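Local coordinates for protein pleckstrin homology domain-containing family A member 8 (PDB 5KDI) that binds simple glycosphingolipids through its glycolipid transfer protein fold and probably carries them between membranes, at residues A[99-104]-A[195-200]; A[106-111]-A[187-192]; A[127-130]-A[136-139]. The protein carries 2 engineered substitutions. All coordinates share one frame; numbering follows the deposited sequence.

Contact 1: residues A[99-104]-A[195-200]; sequences WLKRGL and ILDTLY. With 6S8 ((~{Z})-~{N}-[(~{E},2~{S},3~{R})-1-[(2~{R},3~{R},4~{S},5~{R},6~{R})-6-(hydroxymethyl)-3,4,5-tris(oxidanyl)oxan-2-yl]oxy-3-oxidanyl-octadec-4-en-2-yl]octadec-9-enamide), chain C.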
# COMPACT_ATOMS: atom_id res chain seq x y z
N TRP A 99 4.50 3.33 -8.38
CA TRP A 99 4.75 2.00 -7.82
C TRP A 99 4.11 1.81 -6.43
O TRP A 99 3.66 0.68 -6.10
CB TRP A 99 6.23 1.68 -7.82
CG TRP A 99 6.71 1.39 -9.19
CD1 TRP A 99 7.36 2.28 -10.09
CD2 TRP A 99 6.48 0.18 -9.95
NE1 TRP A 99 7.60 1.66 -11.27
CE2 TRP A 99 7.10 0.39 -11.25
CE3 TRP A 99 5.88 -1.05 -9.66
CZ2 TRP A 99 7.11 -0.62 -12.22
CZ3 TRP A 99 5.91 -2.04 -10.64
CH2 TRP A 99 6.52 -1.83 -11.87
N LEU A 100 4.01 2.87 -5.62
CA LEU A 100 3.25 2.78 -4.38
C LEU A 100 1.78 2.46 -4.64
O LEU A 100 1.21 1.56 -3.97
CB LEU A 100 3.38 4.00 -3.48
CG LEU A 100 4.65 4.23 -2.74
CD1 LEU A 100 4.61 5.62 -2.09
CD2 LEU A 100 4.78 3.13 -1.69
N LYS A 101 1.16 3.15 -5.60
CA LYS A 101 -0.24 2.88 -5.83
C LYS A 101 -0.48 1.48 -6.38
O LYS A 101 -1.45 0.84 -6.03
CB LYS A 101 -0.90 4.01 -6.64
CG LYS A 101 -0.77 3.96 -8.14
CD LYS A 101 -1.67 5.01 -8.80
CE LYS A 101 -1.88 4.72 -10.29
NZ LYS A 101 -1.07 5.73 -11.00
N ARG A 102 0.48 0.99 -7.18
CA ARG A 102 0.37 -0.35 -7.70
C ARG A 102 0.45 -1.36 -6.53
O ARG A 102 -0.30 -2.34 -6.48
CB ARG A 102 1.44 -0.63 -8.77
CG ARG A 102 1.17 0.13 -10.07
CD ARG A 102 2.38 0.00 -11.01
NE ARG A 102 2.09 0.66 -12.28
CZ ARG A 102 2.91 0.65 -13.32
NH1 ARG A 102 4.11 0.11 -13.15
NH2 ARG A 102 2.56 1.21 -14.49
N GLY A 103 1.37 -1.11 -5.63
CA GLY A 103 1.50 -1.97 -4.52
C GLY A 103 0.29 -1.94 -3.57
O GLY A 103 -0.17 -2.98 -3.07
N LEU A 104 -0.27 -0.75 -3.39
CA LEU A 104 -1.48 -0.62 -2.55
C LEU A 104 -2.68 -1.32 -3.20
O LEU A 104 -3.54 -1.87 -2.48
CB LEU A 104 -1.77 0.84 -2.26
CG LEU A 104 -0.78 1.60 -1.34
CD1 LEU A 104 -1.22 3.05 -1.26
CD2 LEU A 104 -0.74 0.98 0.02
N ILE A 195 -8.64 8.46 -6.94
CA ILE A 195 -8.17 9.83 -7.15
C ILE A 195 -6.85 9.78 -7.88
O ILE A 195 -6.61 10.53 -8.85
CB ILE A 195 -8.14 10.63 -5.82
CG1 ILE A 195 -9.54 10.81 -5.28
CG2 ILE A 195 -7.35 11.94 -5.96
CD1 ILE A 195 -9.66 11.27 -3.83
N LEU A 196 -5.93 8.98 -7.39
CA LEU A 196 -4.59 8.88 -7.97
C LEU A 196 -4.63 8.32 -9.41
O LEU A 196 -3.92 8.80 -10.30
CB LEU A 196 -3.61 8.12 -7.06
CG LEU A 196 -3.24 8.83 -5.77
CD1 LEU A 196 -2.44 7.90 -4.92
CD2 LEU A 196 -2.51 10.17 -6.02
N ASP A 197 -5.45 7.30 -9.58
CA ASP A 197 -5.59 6.71 -10.91
C ASP A 197 -6.06 7.75 -11.92
O ASP A 197 -5.51 7.85 -13.02
CB ASP A 197 -6.52 5.52 -10.89
CG ASP A 197 -5.96 4.27 -10.26
OD1 ASP A 197 -4.74 4.17 -10.00
OD2 ASP A 197 -6.76 3.34 -10.00
N THR A 198 -7.05 8.55 -11.54
CA THR A 198 -7.57 9.63 -12.42
C THR A 198 -6.45 10.65 -12.73
O THR A 198 -6.26 11.05 -13.87
CB THR A 198 -8.81 10.25 -11.79
OG1 THR A 198 -9.80 9.24 -11.68
CG2 THR A 198 -9.31 11.42 -12.64
N LEU A 199 -5.70 11.08 -11.71
CA LEU A 199 -4.63 12.02 -11.86
C LEU A 199 -3.63 11.48 -12.90
O LEU A 199 -3.21 12.19 -13.81
CB LEU A 199 -3.97 12.28 -10.52
CG LEU A 199 -2.74 13.19 -10.55
CD1 LEU A 199 -3.15 14.65 -10.64
CD2 LEU A 199 -1.90 12.95 -9.25
N TYR A 200 -3.21 10.22 -12.70
CA TYR A 200 -2.24 9.62 -13.62
C TYR A 200 -2.79 9.47 -15.06
O TYR A 200 -2.09 9.78 -16.01
CB TYR A 200 -1.67 8.35 -13.06
CG TYR A 200 -0.54 8.58 -12.06
CD1 TYR A 200 -0.74 9.24 -10.85
CD2 TYR A 200 0.74 8.15 -12.33
CE1 TYR A 200 0.27 9.46 -9.96
CE2 TYR A 200 1.76 8.31 -11.42
CZ TYR A 200 1.56 9.04 -10.26
OH TYR A 200 2.56 9.26 -9.37
C1 6S8 C . 9.47 -2.45 -9.26
C2 6S8 C . 8.89 -3.62 -8.50
N2 6S8 C . 8.01 -3.11 -7.45
C3 6S8 C . 10.04 -4.45 -7.86
O3 6S8 C . 10.90 -4.85 -8.94
C4 6S8 C . 9.48 -5.63 -7.15
C5 6S8 C . 9.68 -5.79 -5.84
C6 6S8 C . 9.18 -6.94 -5.01
C7 6S8 C . 8.30 -7.97 -5.67
C8 6S8 C . 8.43 -9.17 -4.78
C9 6S8 C . 7.16 -9.93 -4.88
C10 6S8 C . 6.12 -9.26 -4.02
C11 6S8 C . 5.69 -10.19 -2.87
C12 6S8 C . 4.28 -9.81 -2.44
C13 6S8 C . 4.08 -9.57 -0.95
C14 6S8 C . 3.98 -10.83 -0.09
C15 6S8 C . 3.03 -10.63 1.09
C16 6S8 C . 3.50 -11.04 2.47
C17 6S8 C . 2.66 -12.03 3.29
C18 6S8 C . 1.29 -11.54 3.76
C1A 6S8 C . 10.21 -0.20 -8.81
O1A 6S8 C . 10.19 -1.55 -8.41
C2A 6S8 C . 10.47 0.68 -7.62
O2A 6S8 C . 9.39 0.49 -6.68
C3A 6S8 C . 10.68 2.13 -8.02
O3A 6S8 C . 11.07 2.88 -6.88
C4A 6S8 C . 11.73 2.21 -9.11
O4A 6S8 C . 13.04 1.99 -8.59
O5A 6S8 C . 12.18 0.22 -12.27
C5M 6S8 C . 11.37 1.26 -10.24
C6A 6S8 C . 12.42 1.28 -11.33
O6A 6S8 C . 11.28 -0.07 -9.72
CAA 6S8 C . 6.74 -3.47 -7.33
OAA 6S8 C . 6.14 -4.19 -8.13
CAB 6S8 C . 6.05 -2.87 -6.15
CAC 6S8 C . 6.41 -3.97 -5.11
CAD 6S8 C . 5.19 -4.43 -4.45
CAE 6S8 C . 5.35 -4.09 -3.00
CAF 6S8 C . 4.08 -4.57 -2.32
CAG 6S8 C . 3.50 -3.47 -1.41
CAH 6S8 C . 2.92 -4.08 -0.12
CAI 6S8 C . 1.70 -4.87 -0.52
CAJ 6S8 C . 1.37 -6.04 0.03
CAK 6S8 C . 2.11 -6.72 1.13
CAL 6S8 C . 1.00 -7.61 1.69
CAM 6S8 C . 1.22 -8.07 3.12
CAN 6S8 C . 1.35 -6.89 4.04
CAO 6S8 C . 0.88 -7.26 5.42
CAP 6S8 C . -0.57 -6.94 5.65
CAQ 6S8 C . -0.77 -6.16 6.91
CAR 6S8 C . -1.88 -5.22 6.67
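In the all-helical GLTP fold, K101 of helix 93-115 reaches across to L196, D197 and Y200 of helix 172-202, on the side of its helix turned from the bound glycolipid. The helices run roughly antiparallel here, their segment axes 11.1 Å apart with 139° between N-to-C directions, and this wide spacing is bridged mainly by one long lysine. The K101 side chain is deposited in two conformers, and the following holds for one of them. With CG set between the backbone N and the carbonyl carbon (chi1 83°), its methylenes head for the second helix, where CD lies 4.1 Å from L196 CB. A bend at the last torsion lifts NZ over a face of the Y200 ring in a cation-pi contact, 3.5 Å from the centroid and displaced toward the rim near CG. The carboxylate of D197 borders the same chain, but K101 NZ stays 4.1 Å from D197 OD1, too far for a salt bridge. Their ionic partners are others: K101 pairs with E206 and D197 with K105, while Y200 OH hydrogen-bonds the backbone oxygen of T94. NZ thus has both an ionic partner, E206, and the ring face of Y200. On the ligand side, W99 lies flat beneath the sugar end of the lipid, with 6S8 C1A 3.8 Å above its plane, an arrangement characteristic of the sugar-headgroup site in GLTP proteins. R102 backs the opposite face, its NH1 3.2 Å from the indole plane and offset toward the rim.

Contact 2: residues A[106-111]-A[187-192]; sequences FLKGFL and PAMEKQ. With 6S8 ((~{Z})-~{N}-[(~{E},2~{S},3~{R})-1-[(2~{R},3~{R},4~{S},5~{R},6~{R})-6-(hydroxymethyl)-3,4,5-tris(oxidanyl)oxan-2-yl]oxy-3-oxidanyl-octadec-4-en-2-yl]octadec-9-enamide), chain C.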
# COMPACT_ATOMS: atom_id res chain seq x y z
N PHE A 106 -2.61 -4.05 -4.91
CA PHE A 106 -2.35 -5.43 -4.51
C PHE A 106 -2.76 -5.69 -3.04
O PHE A 106 -3.54 -6.63 -2.74
CB PHE A 106 -0.91 -5.84 -4.79
CG PHE A 106 -0.52 -7.17 -4.20
CD1 PHE A 106 -1.08 -8.35 -4.64
CD2 PHE A 106 0.35 -7.23 -3.16
CE1 PHE A 106 -0.70 -9.59 -4.09
CE2 PHE A 106 0.72 -8.44 -2.62
CZ PHE A 106 0.18 -9.62 -3.06
N LEU A 107 -2.30 -4.82 -2.13
CA LEU A 107 -2.66 -4.94 -0.73
C LEU A 107 -4.20 -4.92 -0.54
O LEU A 107 -4.75 -5.72 0.21
CB LEU A 107 -1.99 -3.75 0.04
CG LEU A 107 -2.40 -3.67 1.52
CD1 LEU A 107 -1.94 -4.92 2.32
CD2 LEU A 107 -1.83 -2.37 2.06
N LYS A 108 -4.86 -3.99 -1.21
CA LYS A 108 -6.32 -3.85 -1.13
C LYS A 108 -6.98 -5.18 -1.59
O LYS A 108 -7.90 -5.68 -0.95
CB LYS A 108 -6.83 -2.66 -1.92
CG LYS A 108 -8.22 -2.23 -1.63
CD LYS A 108 -8.69 -1.00 -2.31
CE LYS A 108 -8.97 -1.26 -3.75
NZ LYS A 108 -10.32 -1.92 -3.92
N GLY A 109 -6.48 -5.73 -2.72
CA GLY A 109 -7.05 -6.97 -3.26
C GLY A 109 -6.89 -8.12 -2.28
O GLY A 109 -7.80 -8.91 -2.07
N PHE A 110 -5.69 -8.26 -1.73
CA PHE A 110 -5.38 -9.32 -0.80
C PHE A 110 -6.25 -9.19 0.47
O PHE A 110 -6.86 -10.15 0.91
CB PHE A 110 -3.91 -9.20 -0.41
CG PHE A 110 -3.53 -10.03 0.80
CD1 PHE A 110 -3.70 -11.45 0.86
CD2 PHE A 110 -3.01 -9.42 1.92
CE1 PHE A 110 -3.37 -12.15 2.01
CE2 PHE A 110 -2.67 -10.11 3.05
CZ PHE A 110 -2.83 -11.49 3.11
N LEU A 111 -6.35 -7.99 1.03
CA LEU A 111 -7.10 -7.81 2.26
C LEU A 111 -8.60 -7.95 2.04
O LEU A 111 -9.31 -8.40 2.94
CB LEU A 111 -6.78 -6.47 2.91
CG LEU A 111 -5.39 -6.31 3.49
CD1 LEU A 111 -5.21 -4.85 3.98
CD2 LEU A 111 -5.13 -7.29 4.64
N PRO A 187 -12.39 0.76 1.80
CA PRO A 187 -13.02 1.78 0.95
C PRO A 187 -12.29 3.09 1.00
O PRO A 187 -12.28 3.86 0.01
CB PRO A 187 -14.41 1.89 1.47
CG PRO A 187 -14.40 1.31 2.78
CD PRO A 187 -13.32 0.26 2.83
N ALA A 188 -11.67 3.42 2.14
CA ALA A 188 -10.88 4.67 2.21
C ALA A 188 -9.70 4.57 1.27
O ALA A 188 -9.44 5.50 0.52
CB ALA A 188 -10.39 4.92 3.66
N MET A 189 -9.00 3.45 1.28
CA MET A 189 -7.89 3.23 0.36
C MET A 189 -8.35 3.31 -1.09
O MET A 189 -7.74 3.97 -1.95
CB MET A 189 -7.14 1.92 0.64
CG MET A 189 -5.77 1.96 0.03
SD MET A 189 -5.13 0.29 -0.25
CE MET A 189 -5.49 -0.50 1.29
N GLU A 190 -9.48 2.63 -1.38
CA GLU A 190 -10.05 2.63 -2.76
C GLU A 190 -10.28 4.08 -3.22
O GLU A 190 -10.03 4.41 -4.38
CB GLU A 190 -11.35 1.85 -2.78
CG GLU A 190 -12.04 1.61 -4.11
CD GLU A 190 -13.37 0.79 -4.03
OE1 GLU A 190 -13.86 0.48 -2.91
OE2 GLU A 190 -13.96 0.46 -5.09
N LYS A 191 -10.86 4.90 -2.34
CA LYS A 191 -11.17 6.27 -2.71
C LYS A 191 -9.89 7.03 -3.13
O LYS A 191 -9.86 7.74 -4.15
CB LYS A 191 -11.88 7.00 -1.56
CG LYS A 191 -12.15 8.46 -1.83
CD LYS A 191 -12.84 9.09 -0.62
CE LYS A 191 -13.30 10.50 -0.94
NZ LYS A 191 -14.63 10.58 -1.62
N GLN A 192 -8.86 6.90 -2.31
CA GLN A 192 -7.60 7.56 -2.58
C GLN A 192 -6.92 7.01 -3.83
O GLN A 192 -6.41 7.79 -4.66
CB GLN A 192 -6.69 7.50 -1.36
CG GLN A 192 -7.29 8.26 -0.18
CD GLN A 192 -6.62 8.01 1.13
OE1 GLN A 192 -5.38 7.80 1.16
NE2 GLN A 192 -7.42 8.07 2.25
C1 6S8 C . 9.47 -2.45 -9.26
C2 6S8 C . 8.89 -3.62 -8.50
N2 6S8 C . 8.01 -3.11 -7.45
C3 6S8 C . 10.04 -4.45 -7.86
O3 6S8 C . 10.90 -4.85 -8.94
C4 6S8 C . 9.48 -5.63 -7.15
C5 6S8 C . 9.68 -5.79 -5.84
C6 6S8 C . 9.18 -6.94 -5.01
C7 6S8 C . 8.30 -7.97 -5.67
C8 6S8 C . 8.43 -9.17 -4.78
C9 6S8 C . 7.16 -9.93 -4.88
C10 6S8 C . 6.12 -9.26 -4.02
C11 6S8 C . 5.69 -10.19 -2.87
C12 6S8 C . 4.28 -9.81 -2.44
C13 6S8 C . 4.08 -9.57 -0.95
C14 6S8 C . 3.98 -10.83 -0.09
C15 6S8 C . 3.03 -10.63 1.09
C16 6S8 C . 3.50 -11.04 2.47
C17 6S8 C . 2.66 -12.03 3.29
C18 6S8 C . 1.29 -11.54 3.76
C1A 6S8 C . 10.21 -0.20 -8.81
O1A 6S8 C . 10.19 -1.55 -8.41
C2A 6S8 C . 10.47 0.68 -7.62
O2A 6S8 C . 9.39 0.49 -6.68
C3A 6S8 C . 10.68 2.13 -8.02
O3A 6S8 C . 11.07 2.88 -6.88
C4A 6S8 C . 11.73 2.21 -9.11
O4A 6S8 C . 13.04 1.99 -8.59
O5A 6S8 C . 12.18 0.22 -12.27
C5M 6S8 C . 11.37 1.26 -10.24
C6A 6S8 C . 12.42 1.28 -11.33
O6A 6S8 C . 11.28 -0.07 -9.72
CAA 6S8 C . 6.74 -3.47 -7.33
OAA 6S8 C . 6.14 -4.19 -8.13
CAB 6S8 C . 6.05 -2.87 -6.15
CAC 6S8 C . 6.41 -3.97 -5.11
CAD 6S8 C . 5.19 -4.43 -4.45
CAE 6S8 C . 5.35 -4.09 -3.00
CAF 6S8 C . 4.08 -4.57 -2.32
CAG 6S8 C . 3.50 -3.47 -1.41
CAH 6S8 C . 2.92 -4.08 -0.12
CAI 6S8 C . 1.70 -4.87 -0.52
CAJ 6S8 C . 1.37 -6.04 0.03
CAK 6S8 C . 2.11 -6.72 1.13
CAL 6S8 C . 1.00 -7.61 1.69
CAM 6S8 C . 1.22 -8.07 3.12
CAN 6S8 C . 1.35 -6.89 4.04
CAO 6S8 C . 0.88 -7.26 5.42
CAP 6S8 C . -0.57 -6.94 5.65
CAQ 6S8 C . -0.77 -6.16 6.91
CAR 6S8 C . -1.88 -5.22 6.67
O HOH W 1 -12.26 -1.41 -1.98
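Helices 93-115 and 172-202 pass each other in nearly opposite directions where K108 meets M189: the axes of 106-111 and 187-192 come within 10.5 Å, with 151° between their N-to-C directions, and the CA atoms of those two residues are 7.4 Å apart. K108 and M189 point toward one another and fill most of the interval. The thioether of M189 lies against the root of the lysine, SD 3.8 Å from K108 CB. The M189 chain, given here in one of two deposited conformers, bends at its last torsion, which carries CE past the lysine root toward L107. There M189 CE meets the methyl L107 CD2 at 4.2 Å, the two side chains crossing at about a right angle. K108 takes another course beyond CB. Successive bends at chi3 and chi4 (75° and 79°) turn its end across E190, whose CB is 3.9 Å from K108 CD. The ammonium group and carboxylate do not join directly. In the E190 conformer considered, a water accepts a hydrogen bond from K108 NZ and donates a weak one to E190 OE1, so the opposite charges are bridged by solvent at the partly exposed border of the contact. The face of 106-111 turned to the ligand is apolar. F106 brings CD2 to 3.6 Å from the acyl-chain atom 6S8 CAJ, L107 CB lies 3.9 Å from 6S8 CAI, and F110 meets the terminal methyl of the sphingoid chain. L107 therefore serves both faces of its helix, with CD2 on M189 and CB and CD1 on lipid. Such antiparallel helix packing, with one helix walling a hydrophobic tunnel for the lipid chains, is characteristic of the GLTP fold.

Contact 3: residues A[127-130]-A[136-139]; sequences NAYG and HHGW. With 6S8 ((~{Z})-~{N}-[(~{E},2~{S},3~{R})-1-[(2~{R},3~{R},4~{S},5~{R},6~{R})-6-(hydroxymethyl)-3,4,5-tris(oxidanyl)oxan-2-yl]oxy-3-oxidanyl-octadec-4-en-2-yl]octadec-9-enamide), chain C.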
# COMPACT_ATOMS: atom_id res chain seq x y z
N ASN A 127 -4.62 -14.73 -5.80
CA ASN A 127 -5.78 -14.14 -6.49
C ASN A 127 -5.57 -12.64 -6.69
O ASN A 127 -5.76 -12.08 -7.82
CB ASN A 127 -7.02 -14.37 -5.65
CG ASN A 127 -7.59 -15.83 -5.81
OD1 ASN A 127 -7.10 -16.66 -6.60
ND2 ASN A 127 -8.68 -16.11 -5.07
N ALA A 128 -5.13 -11.97 -5.62
CA ALA A 128 -4.92 -10.51 -5.69
C ALA A 128 -3.79 -10.18 -6.68
O ALA A 128 -3.92 -9.22 -7.48
CB ALA A 128 -4.62 -9.97 -4.31
N TYR A 129 -2.73 -11.01 -6.66
CA TYR A 129 -1.57 -10.76 -7.53
C TYR A 129 -1.92 -10.73 -9.03
O TYR A 129 -1.58 -9.77 -9.80
CB TYR A 129 -0.49 -11.82 -7.27
CG TYR A 129 0.76 -11.57 -8.06
CD1 TYR A 129 1.15 -12.45 -9.05
CD2 TYR A 129 1.62 -10.53 -7.75
CE1 TYR A 129 2.33 -12.24 -9.76
CE2 TYR A 129 2.78 -10.30 -8.47
CZ TYR A 129 3.15 -11.19 -9.46
OH TYR A 129 4.33 -10.98 -10.15
N GLY A 130 -2.66 -11.74 -9.43
CA GLY A 130 -3.12 -11.93 -10.77
C GLY A 130 -3.90 -10.73 -11.30
O GLY A 130 -3.78 -10.34 -12.47
N HIS A 136 2.42 -5.89 -14.27
CA HIS A 136 3.57 -5.00 -14.21
C HIS A 136 4.92 -5.68 -14.01
O HIS A 136 5.95 -5.00 -13.90
CB HIS A 136 3.40 -3.96 -13.08
CG HIS A 136 2.09 -3.24 -13.15
ND1 HIS A 136 1.77 -2.47 -14.20
CD2 HIS A 136 1.00 -3.17 -12.27
CE1 HIS A 136 0.52 -1.94 -14.01
NE2 HIS A 136 0.06 -2.36 -12.83
N HIS A 137 4.93 -6.99 -13.92
CA HIS A 137 6.13 -7.79 -13.64
C HIS A 137 6.50 -8.69 -14.79
O HIS A 137 5.64 -9.36 -15.39
CB HIS A 137 5.83 -8.67 -12.45
CG HIS A 137 5.76 -7.92 -11.16
ND1 HIS A 137 5.41 -8.54 -9.95
CD2 HIS A 137 6.12 -6.61 -10.84
CE1 HIS A 137 5.46 -7.62 -8.97
NE2 HIS A 137 5.91 -6.47 -9.50
N GLY A 138 7.80 -8.73 -15.06
CA GLY A 138 8.36 -9.70 -15.94
C GLY A 138 8.64 -11.08 -15.29
O GLY A 138 8.23 -11.36 -14.18
N TRP A 139 9.31 -11.96 -16.07
CA TRP A 139 9.45 -13.33 -15.70
C TRP A 139 10.19 -13.49 -14.38
O TRP A 139 9.77 -14.26 -13.49
CB TRP A 139 10.26 -13.99 -16.83
CG TRP A 139 10.44 -15.45 -16.63
CD1 TRP A 139 11.62 -16.12 -16.24
CD2 TRP A 139 9.39 -16.49 -16.65
NE1 TRP A 139 11.37 -17.43 -16.10
CE2 TRP A 139 10.04 -17.72 -16.30
CE3 TRP A 139 8.02 -16.50 -16.93
CZ2 TRP A 139 9.36 -18.92 -16.29
CZ3 TRP A 139 7.35 -17.72 -16.87
CH2 TRP A 139 8.03 -18.90 -16.53
C1 6S8 C . 9.47 -2.45 -9.26
C2 6S8 C . 8.89 -3.62 -8.50
N2 6S8 C . 8.01 -3.11 -7.45
C3 6S8 C . 10.04 -4.45 -7.86
O3 6S8 C . 10.90 -4.85 -8.94
C4 6S8 C . 9.48 -5.63 -7.15
C5 6S8 C . 9.68 -5.79 -5.84
C6 6S8 C . 9.18 -6.94 -5.01
C7 6S8 C . 8.30 -7.97 -5.67
C8 6S8 C . 8.43 -9.17 -4.78
C9 6S8 C . 7.16 -9.93 -4.88
C10 6S8 C . 6.12 -9.26 -4.02
C11 6S8 C . 5.69 -10.19 -2.87
C12 6S8 C . 4.28 -9.81 -2.44
C13 6S8 C . 4.08 -9.57 -0.95
C14 6S8 C . 3.98 -10.83 -0.09
C15 6S8 C . 3.03 -10.63 1.09
C16 6S8 C . 3.50 -11.04 2.47
C17 6S8 C . 2.66 -12.03 3.29
C18 6S8 C . 1.29 -11.54 3.76
C1A 6S8 C . 10.21 -0.20 -8.81
O1A 6S8 C . 10.19 -1.55 -8.41
C2A 6S8 C . 10.47 0.68 -7.62
O2A 6S8 C . 9.39 0.49 -6.68
C3A 6S8 C . 10.68 2.13 -8.02
O3A 6S8 C . 11.07 2.88 -6.88
C4A 6S8 C . 11.73 2.21 -9.11
O4A 6S8 C . 13.04 1.99 -8.59
O5A 6S8 C . 12.18 0.22 -12.27
C5M 6S8 C . 11.37 1.26 -10.24
C6A 6S8 C . 12.42 1.28 -11.33
O6A 6S8 C . 11.28 -0.07 -9.72
CAA 6S8 C . 6.74 -3.47 -7.33
OAA 6S8 C . 6.14 -4.19 -8.13
CAB 6S8 C . 6.05 -2.87 -6.15
CAC 6S8 C . 6.41 -3.97 -5.11
CAD 6S8 C . 5.19 -4.43 -4.45
CAE 6S8 C . 5.35 -4.09 -3.00
CAF 6S8 C . 4.08 -4.57 -2.32
CAG 6S8 C . 3.50 -3.47 -1.41
CAH 6S8 C . 2.92 -4.08 -0.12
CAI 6S8 C . 1.70 -4.87 -0.52
CAJ 6S8 C . 1.37 -6.04 0.03
CAK 6S8 C . 2.11 -6.72 1.13
CAL 6S8 C . 1.00 -7.61 1.69
CAM 6S8 C . 1.22 -8.07 3.12
CAN 6S8 C . 1.35 -6.89 4.04
CAO 6S8 C . 0.88 -7.26 5.42
CAP 6S8 C . -0.57 -6.94 5.65
CAQ 6S8 C . -0.77 -6.16 6.91
CAR 6S8 C . -1.88 -5.22 6.67
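Y129, in the helical segment 127-130, and H137, in the irregular segment 136-139, meet through their side chains alone, the backbones staying well apart with the nearest CA atoms, those of Y129 and H136, at 10.2 Å. The Y129 side chain spans the gap. Its CG is anti to the backbone N (chi1 -176°), which carries the end of the phenol to the loop and its hydroxyl to the rim of the imidazole. There Y129 OH and H137 ND1 share a hydrogen bond of 2.7 Å, with the hydroxyl oxygen in the plane of the histidine ring. The two rings meet rim to rim, neither over the face of the other; their centroids are 5.6 Å apart and their planes are inclined at 43°. A carbon edge joins the polar contact, Y129 CE2 lying 3.5 Å from H137 ND1. On the far side of the imidazole, H137 NE2 donates to the amide carbonyl oxygen 6S8 OAA over 2.7 Å, and at 173° the bond is almost straight. Each ring nitrogen of this buried histidine thus has a polar partner, and the pair of bonds fixes both the position and the rotation of the ring. The tyrosine acts as a second-shell residue that holds H137 against the ceramide amide, and a histidine bonded to the amide oxygen is a recurrent feature of glycolipid recognition by GLTP proteins. G138 supplies the N-cap position of the following helix. Y129 also stacks on F145 of helix 139-150 and touches F106 of helix 93-115, while the carboxyl-terminal V211 lies beside H137 and pairs its backbone with H136 and G138, so the segment, on its way from helix 121-131 into helix 139-150, is flanked by the chain end.

All three contacts touch the same glycolipid. Contacts 1 and 2 are successive meetings of helices 93-115 and 172-202, with centres about 11 Å apart, and they join directly where L104 O lies 3.5 Å from M189 SD. Helix 93-115 thus follows the lipid from the headgroup at contact 1 into the hydrocarbon chains at contact 2. Contact 3 is centred about 16 Å from contact 1 and 17 Å from contact 2, and holds the ceramide amide, which joins the sugar end to the hydrocarbon chains. It abuts contact 1 through R102 and H136, and contact 2 through A128, whose CB is 3.3 Å from F110 N. Further headgroup-region hydrogen bonds come from D52, N56 and K59.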